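Signal recognition 54 kDa protein (PDB 3DM5) is the 54 kDa protein of the archaeal signal recognition particle, an SRP54-family protein joining a helical-bundle domain, a P-loop NTPase-type domain and a signal-peptide-binding domain. Local coordinates at residues Asp4-Gly7 with Lys8-Asn12; Glu73-Ile76 with Lys77-Glu81; Leu218-Asp221 with Gly222-Gln226. All coordinates share one frame; numbering follows the deposited sequence.

Interaction 1 (Asp4-Gly7 with Lys8-Asn12); sequences DNLG and KALAN
Leu6 and Leu10 meet one turn apart at the start of helix 5-19, the first helix of the N-terminal helical bundle of SRP54. Four consecutive i to i+4 hydrogen bonds open the helix as a ladder: Lys8 N donates to Asp4 O, Ala9 N to Asn5 O, Leu10 N to Leu6 O and Ala11 N to Gly7 O, all within 2.8 to 3.2 Å. The last of these is close to linear at the hydrogen, with an N-H...O angle of 170°. Asp4 sits at the N-cap position, and its backbone O is the acceptor for Lys8 N. Lys8 also lays its CB against Asn5 O, at 3.7 Å.

The apolar contact is between the two leucines. CG of Leu6 lies anti to its own backbone N (chi1 -179°), which carries the branch along the helix toward Leu10, and the two side chains cross obliquely. Both are buried and face helix 25-41: Leu6 rests on Ala38 and Leu39, Leu10 on Ile35, and Ala9 adds a touch on Ala38. Leu10 also reaches Leu294 in a loop, so this turn meets both a helix of the bundle and a more distant part of the chain. The leucine contact itself runs mainly through one methyl of Leu10: CD1 lies 3.4 Å from Leu6 CG and 3.5 Å from Leu6 CD1.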
loop_
_atom_site.group_PDB
_atom_site.type_symbol
_atom_site.label_atom_id
_atom_site.label_comp_id
_atom_site.label_asym_id
_atom_site.label_seq_id
_atom_site.Cartn_x
_atom_site.Cartn_y
_atom_site.Cartn_z
ATOM N N ASP A 4 -6.878 -12.717 4.983
ATOM C CA ASP A 4 -6.143 -12.245 3.798
ATOM C C ASP A 4 -4.730 -11.729 4.064
ATOM O O ASP A 4 -3.758 -12.488 4.025
ATOM C CB ASP A 4 -6.969 -11.183 3.057
ATOM C CG ASP A 4 -7.483 -10.072 3.985
ATOM O OD1 ASP A 4 -6.712 -9.138 4.313
ATOM O OD2 ASP A 4 -8.667 -10.128 4.383
ATOM N N ASN A 5 -4.619 -10.429 4.307
ATOM C CA ASN A 5 -3.357 -9.831 4.710
ATOM C C ASN A 5 -2.771 -10.493 5.962
ATOM O O ASN A 5 -1.562 -10.699 6.046
ATOM C CB ASN A 5 -3.551 -8.333 4.952
ATOM C CG ASN A 5 -3.749 -7.552 3.666
ATOM O OD1 ASN A 5 -3.331 -7.982 2.577
ATOM N ND2 ASN A 5 -4.385 -6.387 3.782
ATOM N N LEU A 6 -3.630 -10.820 6.931
ATOM C CA LEU A 6 -3.171 -11.423 8.176
ATOM C C LEU A 6 -2.536 -12.784 7.888
ATOM O O LEU A 6 -1.486 -13.126 8.425
ATOM C CB LEU A 6 -4.311 -11.533 9.198
ATOM C CG LEU A 6 -3.986 -12.122 10.578
ATOM C CD1 LEU A 6 -2.925 -11.341 11.305
ATOM C CD2 LEU A 6 -5.237 -12.220 11.445
ATOM N N GLY A 7 -3.171 -13.541 7.006
ATOM C CA GLY A 7 -2.617 -14.797 6.549
ATOM C C GLY A 7 -1.200 -14.663 6.030
ATOM O O GLY A 7 -0.287 -15.306 6.547
ATOM N N LYS A 8 -1.012 -13.830 5.011
ATOM C CA LYS A 8 0.312 -13.621 4.437
ATOM C C LYS A 8 1.312 -13.221 5.493
ATOM O O LYS A 8 2.417 -13.729 5.515
ATOM C CB LYS A 8 0.294 -12.539 3.362
ATOM C CG LYS A 8 -0.216 -12.962 2.002
ATOM C CD LYS A 8 -0.293 -11.746 1.086
ATOM C CE LYS A 8 0.760 -10.711 1.493
ATOM N NZ LYS A 8 1.100 -9.736 0.417
ATOM N N ALA A 9 0.933 -12.299 6.366
ATOM C CA ALA A 9 1.860 -11.819 7.375
ATOM C C ALA A 9 2.244 -12.914 8.380
ATOM O O ALA A 9 3.414 -13.038 8.776
ATOM C CB ALA A 9 1.286 -10.604 8.082
ATOM N N LEU A 10 1.270 -13.710 8.807
ATOM C CA LEU A 10 1.593 -14.781 9.743
ATOM C C LEU A 10 2.491 -15.850 9.092
ATOM O O LEU A 10 3.542 -16.218 9.620
ATOM C CB LEU A 10 0.320 -15.363 10.350
ATOM C CG LEU A 10 -0.392 -14.359 11.266
ATOM C CD1 LEU A 10 -1.866 -14.708 11.411
ATOM C CD2 LEU A 10 0.299 -14.208 12.644
ATOM N N ALA A 11 2.092 -16.320 7.922
ATOM C CA ALA A 11 2.889 -17.284 7.176
ATOM C C ALA A 11 4.345 -16.841 6.973
ATOM O O ALA A 11 5.255 -17.669 6.961
ATOM C CB ALA A 11 2.229 -17.561 5.841
ATOM N N ASN A 12 4.564 -15.538 6.809
ATOM C CA ASN A 12 5.906 -15.038 6.530
ATOM C C ASN A 12 6.834 -15.122 7.726
ATOM O O ASN A 12 8.043 -15.303 7.580
ATOM C CB ASN A 12 5.859 -13.611 5.987
ATOM C CG ASN A 12 5.391 -13.561 4.547
ATOM O OD1 ASN A 12 5.365 -14.581 3.849
ATOM N ND2 ASN A 12 5.008 -12.377 4.096
#

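Interaction 2 (Glu73-Ile76 with Lys77-Glu81); sequences EHII and KIVYE
His74, Lys77 and Ile78 carry most of this contact between successive turns of helix 71-86. Ile78 places CG1 over one face of the His74 imidazole, 4.0 Å from the ring centroid and 23° off the ring normal, a CH-pi contact offset toward the rim. Different first torsions bring the groups together: the histidine ring stands anti to its backbone N (chi1 -178°), swung forward along the helix, while CG1 of Ile78 is beside its own backbone N and leans back. Their backbones are joined as well, Ile78 N donating to His74 O at 2.8 Å. Glu63, Pro65 and Pro66, of the loop after helix 46-62, pack against the His74 side chain.

Lys77 is tied to the preceding turn by its backbone N, which bonds Glu73 O at 3.2 Å, and its CB lies against His74 O at 3.3 Å. Its side chain bends at chi2 and then runs on extended, delivering NZ to Glu81 OE2 in a 2.6 Å salt bridge that meets the oxygen from above the carboxylate plane. The ammonium group is shared, for it also pairs with Glu318 of the second subunit. Glu81 in turn has Arg59 at OE2 and Lys85 at OE1.

On the bundle side, Val79 N bonds Ile75 O at 3.0 Å, and the side chains Ile75, Ile76 and Val79 turn to other helices. Ile75 and Val79 touch helices 5-19, 25-41 and 46-62, and Ile76 touches Leu14 and Ile17. One apolar face inward and a charged face at a subunit contact make this an amphipathic helix of the SRP54 four-helix bundle.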
loop_
_atom_site.group_PDB
_atom_site.type_symbol
_atom_site.label_atom_id
_atom_site.label_comp_id
_atom_site.label_asym_id
_atom_site.label_seq_id
_atom_site.Cartn_x
_atom_site.Cartn_y
_atom_site.Cartn_z
ATOM N N GLU A 73 11.700 -26.499 13.923
ATOM C CA GLU A 73 10.426 -27.121 13.586
ATOM C C GLU A 73 9.518 -27.102 14.791
ATOM O O GLU A 73 8.298 -27.240 14.673
ATOM C CB GLU A 73 10.616 -28.577 13.166
ATOM C CG GLU A 73 11.443 -28.789 11.922
ATOM C CD GLU A 73 12.019 -30.190 11.863
ATOM O OE1 GLU A 73 12.368 -30.733 12.943
ATOM O OE2 GLU A 73 12.118 -30.744 10.748
ATOM N N HIS A 74 10.112 -26.962 15.965
ATOM C CA HIS A 74 9.307 -26.991 17.162
ATOM C C HIS A 74 8.710 -25.616 17.388
ATOM O O HIS A 74 7.612 -25.496 17.934
ATOM C CB HIS A 74 10.114 -27.469 18.364
ATOM C CG HIS A 74 9.319 -27.559 19.625
ATOM N ND1 HIS A 74 9.524 -26.718 20.691
ATOM C CD2 HIS A 74 8.305 -28.386 19.983
ATOM C CE1 HIS A 74 8.674 -27.022 21.660
ATOM N NE2 HIS A 74 7.926 -28.030 21.252
ATOM N N ILE A 75 9.427 -24.580 16.955
ATOM C CA ILE A 75 8.885 -23.228 16.988
ATOM C C ILE A 75 7.664 -23.154 16.070
ATOM O O ILE A 75 6.613 -22.648 16.453
ATOM C CB ILE A 75 9.891 -22.179 16.502
ATOM C CG1 ILE A 75 11.139 -22.164 17.387
ATOM C CG2 ILE A 75 9.231 -20.814 16.510
ATOM C CD1 ILE A 75 10.949 -21.442 18.687
ATOM N N ILE A 76 7.811 -23.656 14.850
ATOM C CA ILE A 76 6.722 -23.654 13.903
ATOM C C ILE A 76 5.535 -24.296 14.596
ATOM O O ILE A 76 4.417 -23.815 14.477
ATOM C CB ILE A 76 7.061 -24.487 12.668
ATOM C CG1 ILE A 76 8.422 -24.093 12.087
ATOM C CG2 ILE A 76 5.976 -24.362 11.624
ATOM C CD1 ILE A 76 8.370 -22.954 11.184
ATOM N N LYS A 77 5.789 -25.383 15.328
ATOM C CA LYS A 77 4.738 -26.112 16.046
ATOM C C LYS A 77 4.096 -25.287 17.159
ATOM O O LYS A 77 2.876 -25.241 17.277
ATOM C CB LYS A 77 5.292 -27.413 16.632
ATOM C CG LYS A 77 4.228 -28.451 16.987
ATOM C CD LYS A 77 3.822 -28.387 18.448
ATOM C CE LYS A 77 2.905 -29.551 18.796
ATOM N NZ LYS A 77 2.444 -29.542 20.216
ATOM N N ILE A 78 4.923 -24.657 17.981
ATOM C CA ILE A 78 4.438 -23.789 19.049
ATOM C C ILE A 78 3.486 -22.690 18.535
ATOM O O ILE A 78 2.381 -22.521 19.047
ATOM C CB ILE A 78 5.611 -23.127 19.788
ATOM C CG1 ILE A 78 6.492 -24.202 20.440
ATOM C CG2 ILE A 78 5.081 -22.148 20.812
ATOM C CD1 ILE A 78 7.755 -23.665 21.107
ATOM N N VAL A 79 3.923 -21.950 17.521
ATOM C CA VAL A 79 3.091 -20.936 16.893
ATOM C C VAL A 79 1.755 -21.508 16.395
ATOM O O VAL A 79 0.711 -20.923 16.633
ATOM C CB VAL A 79 3.841 -20.248 15.721
ATOM C CG1 VAL A 79 2.919 -19.357 14.888
ATOM C CG2 VAL A 79 4.976 -19.441 16.238
ATOM N N TYR A 80 1.781 -22.632 15.686
ATOM C CA TYR A 80 0.559 -23.194 15.125
ATOM C C TYR A 80 -0.427 -23.543 16.216
ATOM O O TYR A 80 -1.632 -23.352 16.063
ATOM C CB TYR A 80 0.865 -24.446 14.335
ATOM C CG TYR A 80 -0.348 -25.265 13.984
ATOM C CD1 TYR A 80 -0.527 -26.545 14.492
ATOM C CD2 TYR A 80 -1.303 -24.776 13.122
ATOM C CE1 TYR A 80 -1.636 -27.311 14.139
ATOM C CE2 TYR A 80 -2.412 -25.534 12.767
ATOM C CZ TYR A 80 -2.576 -26.795 13.277
ATOM O OH TYR A 80 -3.695 -27.525 12.918
ATOM N N GLU A 81 0.109 -24.056 17.318
ATOM C CA GLU A 81 -0.683 -24.594 18.414
ATOM C C GLU A 81 -1.267 -23.481 19.276
ATOM O O GLU A 81 -2.432 -23.532 19.687
ATOM C CB GLU A 81 0.178 -25.555 19.239
ATOM C CG GLU A 81 -0.338 -25.873 20.630
ATOM C CD GLU A 81 0.601 -26.801 21.387
ATOM O OE1 GLU A 81 0.270 -27.164 22.542
ATOM O OE2 GLU A 81 1.667 -27.163 20.822
#

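Interaction 3 (Leu218-Asp221 with Gly222-Gln226); sequences LVID and GTIGQ
Asp221 and Thr223 form an Asx turn where strand 215-221 leaves the parallel part of the sheet in the P-loop NTPase-type domain. From CB, the Asp221 side chain continues to a CG that stands anti to the backbone N (chi1 174°), and this carries the carboxylate forward over the turn. OD1 is gripped twice by Thr223: the backbone N reaches it at 2.7 Å, nearly along the C-O axis, and hydroxyl OG1 donates to it, also at 2.7 Å, from the syn side and 32° out of the carboxylate plane. At the other tip, OD2 has a long, weak ion pair with Lys248, which Thr223 also touches.

The main chain closes the same turn, with Ile224 N donating to Asp221 O at 3.3 Å. Further on, Gln226 N bonds Asp43 OD1, so the loop touches the helical-bundle part of the chain before helix 228-237 begins. Ile220 and Ile224, both packed on Gln231 of that helix, cross at about a right angle, Ile220 CG2 lying 4.1 Å from Ile224 CD1.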
loop_
_atom_site.group_PDB
_atom_site.type_symbol
_atom_site.label_atom_id
_atom_site.label_comp_id
_atom_site.label_asym_id
_atom_site.label_seq_id
_atom_site.Cartn_x
_atom_site.Cartn_y
_atom_site.Cartn_z
ATOM N N LEU A 218 -26.157 -16.231 17.340
ATOM C CA LEU A 218 -25.953 -14.799 17.173
ATOM C C LEU A 218 -25.028 -14.572 15.974
ATOM O O LEU A 218 -23.968 -15.195 15.854
ATOM C CB LEU A 218 -25.345 -14.195 18.437
ATOM C CG LEU A 218 -24.951 -12.723 18.251
ATOM C CD1 LEU A 218 -26.189 -11.901 17.849
ATOM C CD2 LEU A 218 -24.246 -12.155 19.483
ATOM N N VAL A 219 -25.462 -13.700 15.077
ATOM C CA VAL A 219 -24.731 -13.388 13.854
ATOM C C VAL A 219 -24.001 -12.063 14.048
ATOM O O VAL A 219 -24.618 -11.035 14.246
ATOM C CB VAL A 219 -25.702 -13.320 12.668
ATOM C CG1 VAL A 219 -24.988 -12.848 11.419
ATOM C CG2 VAL A 219 -26.330 -14.686 12.446
ATOM N N ILE A 220 -22.676 -12.110 14.060
ATOM C CA ILE A 220 -21.860 -10.919 14.288
ATOM C C ILE A 220 -21.121 -10.512 13.020
ATOM O O ILE A 220 -20.480 -11.339 12.362
ATOM C CB ILE A 220 -20.793 -11.147 15.385
ATOM C CG1 ILE A 220 -21.427 -11.677 16.665
ATOM C CG2 ILE A 220 -20.045 -9.860 15.690
ATOM C CD1 ILE A 220 -20.445 -11.771 17.801
ATOM N N ASP A 221 -21.211 -9.228 12.701
ATOM C CA ASP A 221 -20.485 -8.624 11.592
ATOM C C ASP A 221 -19.012 -8.506 11.973
ATOM O O ASP A 221 -18.645 -7.771 12.883
ATOM C CB ASP A 221 -21.112 -7.263 11.298
ATOM C CG ASP A 221 -20.359 -6.466 10.261
ATOM O OD1 ASP A 221 -19.162 -6.753 10.016
ATOM O OD2 ASP A 221 -20.979 -5.532 9.705
ATOM N N GLY A 222 -18.168 -9.255 11.276
ATOM C CA GLY A 222 -16.769 -9.341 11.642
ATOM C C GLY A 222 -15.944 -8.113 11.298
ATOM O O GLY A 222 -14.783 -8.040 11.642
ATOM N N THR A 223 -16.533 -7.141 10.622
ATOM C CA THR A 223 -15.790 -5.940 10.293
ATOM C C THR A 223 -15.744 -5.006 11.479
ATOM O O THR A 223 -15.098 -3.962 11.416
ATOM C CB THR A 223 -16.392 -5.184 9.103
ATOM O OG1 THR A 223 -17.656 -4.636 9.488
ATOM C CG2 THR A 223 -16.546 -6.110 7.883
ATOM N N ILE A 224 -16.431 -5.378 12.559
ATOM C CA ILE A 224 -16.348 -4.617 13.809
ATOM C C ILE A 224 -15.094 -4.944 14.624
ATOM O O ILE A 224 -14.813 -4.298 15.630
ATOM C CB ILE A 224 -17.628 -4.760 14.677
ATOM C CG1 ILE A 224 -17.703 -6.122 15.364
ATOM C CG2 ILE A 224 -18.849 -4.538 13.834
ATOM C CD1 ILE A 224 -18.627 -6.115 16.583
ATOM N N GLY A 225 -14.322 -5.929 14.180
ATOM C CA GLY A 225 -13.091 -6.257 14.875
ATOM C C GLY A 225 -13.316 -6.643 16.326
ATOM O O GLY A 225 -14.215 -7.422 16.651
ATOM N N GLN A 226 -12.498 -6.089 17.210
ATOM C CA GLN A 226 -12.458 -6.549 18.593
ATOM C C GLN A 226 -13.684 -6.141 19.387
ATOM O O GLN A 226 -13.839 -6.581 20.514
ATOM C CB GLN A 226 -11.208 -6.032 19.294
ATOM C CG GLN A 226 -11.249 -4.558 19.602
ATOM C CD GLN A 226 -10.043 -4.113 20.385
ATOM O OE1 GLN A 226 -9.115 -3.502 19.837
ATOM N NE2 GLN A 226 -10.022 -4.447 21.671
#

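Interactions 1 and 2 belong to one helical bundle, whereas interaction 3 lies in the P-loop domain. The centres of 1 and 2 are 16 Å apart and their nearest atoms about 6 Å, without touching; Leu14 and Ile17, further along the helix of interaction 1, bridge the gap by packing on Ile75, Ile76 and Val79. Interaction 3 is centred 20 Å from interaction 1 and 29 Å from interaction 2, and its nearest atoms are about 10 Å from those of interaction 1 and about 19 Å from those of interaction 2. The Asp221 side chain is about 7 Å from a bound GDP, and the Asp4 side chain about 11 Å from one.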